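Local coordinates for protein ethanolamine kinase Pv091845 (Plasmodium vivax, PDB 2QG7) that probably phosphorylates ethanolamine to phosphoethanolamine, the first step in making phosphatidylethanolamine from ethanolamine, at residues D[187-190]-D[191-194]; D[257-260]-D[261-264]; D[405-408]-D[409-413]. All blocks are in the same frame, centred on the assembly; numbering follows the deposited sequence.

Interaction 1. Residues D[187-190]-D[191-194]; sequences ALSR and EDIK
Two backbone N-H groups converge on the carbonyl oxygen of Ser189. The N of Ile193 reaches Ser189 O at 3.2 Å, almost straight and in the carbonyl plane, while the N of Asp192 comes nearer, 2.9 Å from Ser189 O, but at so bent an angle that its bond is weak. Asp192 N has a second acceptor in Ser189 OG, 3.3 Å away; the serine chi1 of 58° tucks the hydroxyl between its own backbone N and carbonyl carbon, where it can take the place of a missing carbonyl at the start of the helix. In return Asp192 OD1 accepts from Ser189 N at 3.1 Å, and the donor stands above the carboxylate plane. This reciprocal pair is a capping box with Ser189 as N-cap. Serine suits the post because it is short and accepts through its hydroxyl; the short aspartate, with CG beside its own backbone N (chi1 -68°), sets OD1 against Ser189 N, and its charge should also sit well at the positive helix end.

Next to the cap, Leu188 lies against Asp192 CB and puts CD1 3.9 Å from Ile193 CG2, a small apolar contact at the start of the helix. Arg190 stretches out from CG to NE, and its polar link to Glu191 is a long salt bridge, NE to OE1 3.9 Å. That oxygen comes in at the guanidinium edge, near its plane, with the carboxylate turned 57° from it. The stronger partner of Arg190 is Asp377, while Lys194 pairs with Glu386 and the carbonyl of Leu380.

Leu188 and Ile193 both pack on strand 302-304 and helix 196-210, so the cap turns the chain out of strand 186-187, the edge strand of a three-stranded sheet beside 302-304, into helix 190-194.

Interaction 2. Residues D[257-260]-D[261-264]; sequences FDAK and ANIL
The end of the Asn262 side chain comes back toward Ala259, and a direct backbone bond joins the same two residues: Asn262 N to Ala259 O, 3.3 Å, well aligned but weak through its length. Within 261-264, Leu264 N continues the pattern by binding Ala261 O at 3.1 Å.

Water supplies a second set of links. One molecule accepts from Asn262 ND2 and can donate to Ala259 O, 2.7 Å from each, joining a side-chain amide to a carbonyl; another receives a weak bond from Ile263 N, 2.8 Å away, and donates to Lys260 O, so it joins two backbone groups.

Ala259 to Asn262 form a type I beta turn that leads into helix 262-265. Alanine at 261 suits its buried place, where the small methyl lies against Met430 of helix 413-430, whereas Lys260 at the exposed corner can send its long chain outward.

The amide of Asn262 turns back to the loop, with CG beside its own backbone N (chi1 -78°), and ND2 donates to the carbonyl of Ser256. Asparagine thus serves both loop and water with one NH2 group.

Packing and intersubunit contacts complete the set. Ile263 CG2 packs against Lys260 O at 3.6 Å, and its side chain also touches Ile439 and Met443. Arg455 of the second subunit hydrogen-bonds Phe257 O and makes a cation-pi contact with the Phe257 ring.

Interaction 3. Residues D[405-408]-D[409-413]; sequences QLIR and EIQPF
Ile407 and Gln411 lie side by side and point the same way, one turn apart along the chain. The glutamine bends at chi2 (62°), which swings its amide back toward the helix and sets NE2 2.6 Å from Ile407 O; the angle at the hydrogen is poor, so the bond is weak despite its shortness. Ile407 CG2 flanks the same nitrogen. Glutamine is apt here because its chain is long enough to fold back and offer an N-H to a carbonyl near the end of a helix, whose later backbone donors are running out.

Leu406 and Glu409 are set at a slant to one another. With CG opposite its backbone N (chi1 -163°) and an extended chain beyond, Glu409 lays its carboxylate beside the leucine methyl, CD1 to OE2 3.6 Å. The buried charge is met by Arg360 in a salt bridge and by Ser288 in a hydrogen bond, both to OE2, so a carboxylate can be kept among apolar neighbours.

Ile410 turns its branches to the preceding turn: CG2 comes 4.0 Å from Leu406 CD1, and CG1 nestles 3.2 Å from Ile407 O. Its N is shared weakly between Leu406 O at 3.2 Å and Ile407 O at 3.5 Å. Gamma-branched Leu406 packs on helix 384-395 and beta-branched Ile410 on helix 360-369, apolar residues suited to a buried flank.

Pro412, which has no N-H to donate, follows closely, and Phe413 opens helix 413-430; the whole is a weakly bonded helix C-terminus leading through a short link into the next helix of a largely helical region of this kinase-like fold.

Overall arrangement
All three interactions are local and lie at helix ends, about 22 to 37 Å apart between centres, with none touching another. Interaction 3 is the buried one, packed against helices 269-284, 360-369 and 384-395 on its apolar side, with Gln405 and Arg408 at the surface; interactions 1 and 2 are partly buried. Interactions 1 and 2 both begin short helices, yet the first relies on a reciprocal side-chain cap beside a sheet, the second on a beta turn and bridging waters, with the second subunit touching the preceding loop. Interaction 3 ends a helix, with weak backbone bonds and a folded-back amide. Helix 413-430 connects two of them: it starts at the end of interaction 3 and packs by Met430 against interaction 2.

Interaction 1. Residues D[187-190]-D[191-194]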
loop_
_atom_site.group_PDB
_atom_site.type_symbol
_atom_site.label_atom_id
_atom_site.label_comp_id
_atom_site.label_asym_id
_atom_site.label_seq_id
_atom_site.Cartn_x
_atom_site.Cartn_y
_atom_site.Cartn_z
ATOM N N ALA D 187 11.211 17.494 -14.566
ATOM C CA ALA D 187 10.074 17.326 -13.680
ATOM C C ALA D 187 10.590 17.151 -12.282
ATOM O O ALA D 187 11.645 16.565 -12.088
ATOM C CB ALA D 187 9.242 16.155 -14.075
ATOM N N LEU D 188 9.845 17.693 -11.317
ATOM C CA LEU D 188 10.255 17.729 -9.934
ATOM C C LEU D 188 9.923 16.408 -9.233
ATOM O O LEU D 188 9.038 15.670 -9.675
ATOM C CB LEU D 188 9.567 18.908 -9.216
ATOM C CG LEU D 188 9.922 20.379 -9.474
ATOM C CD1 LEU D 188 9.376 21.159 -8.297
ATOM C CD2 LEU D 188 11.404 20.551 -9.542
ATOM N N SER D 189 10.635 16.129 -8.137
ATOM C CA SER D 189 10.381 14.945 -7.327
ATOM C C SER D 189 9.539 15.363 -6.154
ATOM O O SER D 189 9.378 16.551 -5.925
ATOM C CB SER D 189 11.697 14.314 -6.848
ATOM O OG SER D 189 12.479 15.230 -6.097
ATOM N N ARG D 190 8.978 14.414 -5.421
ATOM C CA ARG D 190 8.154 14.768 -4.292
ATOM C C ARG D 190 9.009 15.376 -3.192
ATOM O O ARG D 190 8.495 16.077 -2.335
ATOM C CB ARG D 190 7.333 13.569 -3.791
ATOM C CG ARG D 190 8.193 12.450 -3.312
ATOM C CD ARG D 190 7.454 11.352 -2.639
ATOM N NE ARG D 190 8.393 10.513 -1.902
ATOM C CZ ARG D 190 8.072 9.374 -1.279
ATOM N NH1 ARG D 190 6.805 8.930 -1.318
ATOM N NH2 ARG D 190 9.027 8.694 -0.620
ATOM N N GLU D 191 10.312 15.125 -3.212
ATOM C CA GLU D 191 11.161 15.792 -2.256
ATOM C C GLU D 191 11.448 17.209 -2.704
ATOM O O GLU D 191 11.712 18.057 -1.845
ATOM C CB GLU D 191 12.465 15.021 -1.897
ATOM C CG GLU D 191 12.988 14.046 -2.957
ATOM C CD GLU D 191 12.181 12.714 -3.030
ATOM O OE1 GLU D 191 11.982 12.081 -1.960
ATOM O OE2 GLU D 191 11.764 12.297 -4.146
ATOM N N ASP D 192 11.387 17.484 -4.020
ATOM C CA ASP D 192 11.535 18.854 -4.495
ATOM C C ASP D 192 10.364 19.734 -4.094
ATOM O O ASP D 192 10.578 20.850 -3.634
ATOM C CB ASP D 192 11.727 18.920 -6.003
ATOM C CG ASP D 192 13.058 18.344 -6.446
ATOM O OD1 ASP D 192 13.133 17.842 -7.588
ATOM O OD2 ASP D 192 14.039 18.370 -5.672
ATOM N N ILE D 193 9.136 19.250 -4.294
ATOM C CA ILE D 193 7.947 20.022 -3.960
ATOM C C ILE D 193 7.803 20.354 -2.479
ATOM O O ILE D 193 7.122 21.307 -2.113
ATOM C CB ILE D 193 6.625 19.414 -4.560
ATOM C CG1 ILE D 193 6.178 18.107 -3.839
ATOM C CG2 ILE D 193 6.760 19.314 -6.105
ATOM C CD1 ILE D 193 4.853 17.593 -4.343
ATOM N N LYS D 194 8.458 19.559 -1.637
ATOM C CA LYS D 194 8.427 19.715 -0.198
ATOM C C LYS D 194 9.501 20.710 0.244
ATOM O O LYS D 194 9.412 21.312 1.304
ATOM C CB LYS D 194 8.673 18.353 0.452
ATOM C CG LYS D 194 8.543 18.337 2.012
ATOM C CD LYS D 194 8.804 16.940 2.537
ATOM C CE LYS D 194 8.772 16.870 4.049
ATOM N NZ LYS D 194 7.381 17.067 4.573
#

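Interaction 2. Residues D[257-260]-D[261-264]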
loop_
_atom_site.group_PDB
_atom_site.type_symbol
_atom_site.label_atom_id
_atom_site.label_comp_id
_atom_site.label_asym_id
_atom_site.label_seq_id
_atom_site.Cartn_x
_atom_site.Cartn_y
_atom_site.Cartn_z
ATOM N N PHE D 257 -16.375 -14.586 -10.130
ATOM C CA PHE D 257 -15.580 -14.647 -8.931
ATOM C C PHE D 257 -14.226 -13.930 -9.087
ATOM O O PHE D 257 -13.637 -13.497 -8.107
ATOM C CB PHE D 257 -15.357 -16.137 -8.567
ATOM C CG PHE D 257 -14.657 -16.362 -7.250
ATOM C CD1 PHE D 257 -15.311 -16.129 -6.051
ATOM C CD2 PHE D 257 -13.344 -16.806 -7.219
ATOM C CE1 PHE D 257 -14.655 -16.332 -4.836
ATOM C CE2 PHE D 257 -12.688 -17.023 -6.014
ATOM C CZ PHE D 257 -13.346 -16.776 -4.826
ATOM N N ASP D 258 -13.722 -13.812 -10.300
ATOM C CA ASP D 258 -12.386 -13.231 -10.476
ATOM C C ASP D 258 -12.361 -11.934 -11.306
ATOM O O ASP D 258 -11.333 -11.577 -11.904
ATOM C CB ASP D 258 -11.449 -14.271 -11.082
ATOM C CG ASP D 258 -11.839 -14.646 -12.503
ATOM O OD1 ASP D 258 -13.056 -14.647 -12.822
ATOM O OD2 ASP D 258 -10.921 -14.928 -13.304
ATOM N N ALA D 259 -13.489 -11.235 -11.330
ATOM C CA ALA D 259 -13.626 -9.970 -12.050
ATOM C C ALA D 259 -12.996 -8.787 -11.309
ATOM O O ALA D 259 -12.897 -8.764 -10.065
ATOM C CB ALA D 259 -15.092 -9.693 -12.331
ATOM N N LYS D 260 -12.569 -7.806 -12.097
ATOM C CA LYS D 260 -11.987 -6.548 -11.579
ATOM C C LYS D 260 -12.887 -5.772 -10.635
ATOM O O LYS D 260 -12.392 -5.163 -9.700
ATOM C CB LYS D 260 -11.592 -5.634 -12.721
ATOM C CG LYS D 260 -10.443 -6.150 -13.532
ATOM C CD LYS D 260 -10.207 -5.151 -14.650
ATOM C CE LYS D 260 -9.380 -5.747 -15.760
ATOM N NZ LYS D 260 -10.261 -6.634 -16.583
ATOM N N ALA D 261 -14.195 -5.817 -10.862
ATOM C CA ALA D 261 -15.180 -5.095 -10.052
ATOM C C ALA D 261 -15.467 -5.649 -8.652
ATOM O O ALA D 261 -16.249 -5.054 -7.916
ATOM C CB ALA D 261 -16.456 -4.967 -10.830
ATOM N N ASN D 262 -14.841 -6.771 -8.267
ATOM C CA ASN D 262 -15.073 -7.402 -6.965
ATOM C C ASN D 262 -14.580 -6.584 -5.775
ATOM O O ASN D 262 -15.072 -6.760 -4.660
ATOM C CB ASN D 262 -14.464 -8.811 -6.902
ATOM C CG ASN D 262 -15.310 -9.853 -7.612
ATOM O OD1 ASN D 262 -16.510 -9.930 -7.434
ATOM N ND2 ASN D 262 -14.669 -10.662 -8.419
ATOM N N ILE D 263 -13.600 -5.712 -6.018
ATOM C CA ILE D 263 -13.096 -4.742 -5.013
ATOM C C ILE D 263 -14.162 -3.713 -4.609
ATOM O O ILE D 263 -14.194 -3.241 -3.469
ATOM C CB ILE D 263 -11.772 -4.041 -5.501
ATOM C CG1 ILE D 263 -11.112 -3.248 -4.362
ATOM C CG2 ILE D 263 -12.015 -3.171 -6.776
ATOM C CD1 ILE D 263 -10.968 -4.060 -3.020
ATOM N N LEU D 264 -15.069 -3.404 -5.527
ATOM C CA LEU D 264 -16.097 -2.427 -5.258
ATOM C C LEU D 264 -17.122 -2.933 -4.263
ATOM O O LEU D 264 -17.717 -2.154 -3.515
ATOM C CB LEU D 264 -16.810 -2.024 -6.566
ATOM C CG LEU D 264 -15.963 -1.538 -7.743
ATOM C CD1 LEU D 264 -16.901 -1.059 -8.809
ATOM C CD2 LEU D 264 -14.949 -0.437 -7.367
HETATM O O HOH W 1 -11.965 -10.702 -8.403
HETATM O O HOH W 2 -11.416 -6.729 -7.522
#

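Interaction 3. Residues D[405-408]-D[409-413]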
loop_
_atom_site.group_PDB
_atom_site.type_symbol
_atom_site.label_atom_id
_atom_site.label_comp_id
_atom_site.label_asym_id
_atom_site.label_seq_id
_atom_site.Cartn_x
_atom_site.Cartn_y
_atom_site.Cartn_z
ATOM N N GLN D 405 -5.679 31.875 8.174
ATOM C CA GLN D 405 -7.068 31.763 7.862
ATOM C C GLN D 405 -7.218 30.879 6.627
ATOM O O GLN D 405 -8.261 30.206 6.451
ATOM C CB GLN D 405 -7.594 33.173 7.607
ATOM C CG GLN D 405 -9.077 33.293 7.569
ATOM C CD GLN D 405 -9.566 34.669 7.997
ATOM O OE1 GLN D 405 -8.749 35.651 8.150
ATOM N NE2 GLN D 405 -10.927 34.751 8.189
ATOM N N LEU D 406 -6.206 30.905 5.751
ATOM C CA LEU D 406 -6.218 30.015 4.600
ATOM C C LEU D 406 -5.735 28.589 5.005
ATOM O O LEU D 406 -6.190 27.593 4.436
ATOM C CB LEU D 406 -5.442 30.604 3.407
ATOM C CG LEU D 406 -5.317 29.812 2.089
ATOM C CD1 LEU D 406 -6.665 29.278 1.493
ATOM C CD2 LEU D 406 -4.603 30.636 1.048
ATOM N N ILE D 407 -4.840 28.523 5.993
ATOM C CA ILE D 407 -4.505 27.266 6.666
ATOM C C ILE D 407 -5.761 26.474 7.135
ATOM O O ILE D 407 -5.925 25.310 6.771
ATOM C CB ILE D 407 -3.475 27.474 7.808
ATOM C CG1 ILE D 407 -2.124 27.905 7.236
ATOM C CG2 ILE D 407 -3.273 26.211 8.568
ATOM C CD1 ILE D 407 -1.010 28.058 8.321
ATOM N N ARG D 408 -6.654 27.130 7.874
ATOM C CA ARG D 408 -7.916 26.552 8.295
ATOM C C ARG D 408 -8.792 26.090 7.134
ATOM O O ARG D 408 -9.497 25.074 7.242
ATOM C CB ARG D 408 -8.717 27.592 9.125
ATOM C CG ARG D 408 -8.186 27.876 10.547
ATOM C CD ARG D 408 -8.968 27.079 11.592
ATOM N NE ARG D 408 -10.382 27.505 11.677
ATOM C CZ ARG D 408 -11.231 27.112 12.639
ATOM N NH1 ARG D 408 -12.489 27.551 12.633
ATOM N NH2 ARG D 408 -10.826 26.273 13.610
ATOM N N GLU D 409 -8.796 26.884 6.059
ATOM C CA GLU D 409 -9.685 26.691 4.914
ATOM C C GLU D 409 -9.371 25.418 4.130
ATOM O O GLU D 409 -10.276 24.797 3.551
ATOM C CB GLU D 409 -9.558 27.896 3.997
ATOM C CG GLU D 409 -10.674 28.059 2.983
ATOM C CD GLU D 409 -10.367 29.232 2.023
ATOM O OE1 GLU D 409 -10.361 30.397 2.510
ATOM O OE2 GLU D 409 -10.164 29.009 0.792
ATOM N N ILE D 410 -8.084 25.043 4.093
ATOM C CA ILE D 410 -7.627 23.947 3.209
ATOM C C ILE D 410 -7.796 22.580 3.873
ATOM O O ILE D 410 -7.734 21.536 3.212
ATOM C CB ILE D 410 -6.151 24.109 2.714
ATOM C CG1 ILE D 410 -5.161 24.062 3.879
ATOM C CG2 ILE D 410 -5.997 25.385 1.907
ATOM C CD1 ILE D 410 -3.733 23.722 3.473
ATOM N N GLN D 411 -8.057 22.619 5.174
ATOM C CA GLN D 411 -7.917 21.474 6.086
ATOM C C GLN D 411 -8.887 20.292 5.795
ATOM O O GLN D 411 -8.457 19.155 5.735
ATOM C CB GLN D 411 -7.970 21.987 7.539
ATOM C CG GLN D 411 -6.964 21.390 8.439
ATOM C CD GLN D 411 -5.562 21.664 8.045
ATOM O OE1 GLN D 411 -4.679 20.799 8.166
ATOM N NE2 GLN D 411 -5.315 22.890 7.611
ATOM N N PRO D 412 -10.181 20.561 5.563
ATOM C CA PRO D 412 -11.035 19.440 5.155
ATOM C C PRO D 412 -10.905 18.983 3.680
ATOM O O PRO D 412 -11.545 17.999 3.290
ATOM C CB PRO D 412 -12.445 20.007 5.352
ATOM C CG PRO D 412 -12.290 21.507 5.165
ATOM C CD PRO D 412 -10.925 21.844 5.679
ATOM N N PHE D 413 -10.163 19.716 2.845
ATOM C CA PHE D 413 -10.021 19.374 1.427
ATOM C C PHE D 413 -8.974 18.267 1.231
ATOM O O PHE D 413 -8.900 17.668 0.155
ATOM C CB PHE D 413 -9.663 20.608 0.576
ATOM C CG PHE D 413 -10.803 21.552 0.384
ATOM C CD1 PHE D 413 -11.087 22.531 1.345
ATOM C CD2 PHE D 413 -11.609 21.466 -0.754
ATOM C CE1 PHE D 413 -12.118 23.382 1.166
ATOM C CE2 PHE D 413 -12.684 22.343 -0.946
ATOM C CZ PHE D 413 -12.943 23.279 0.017
#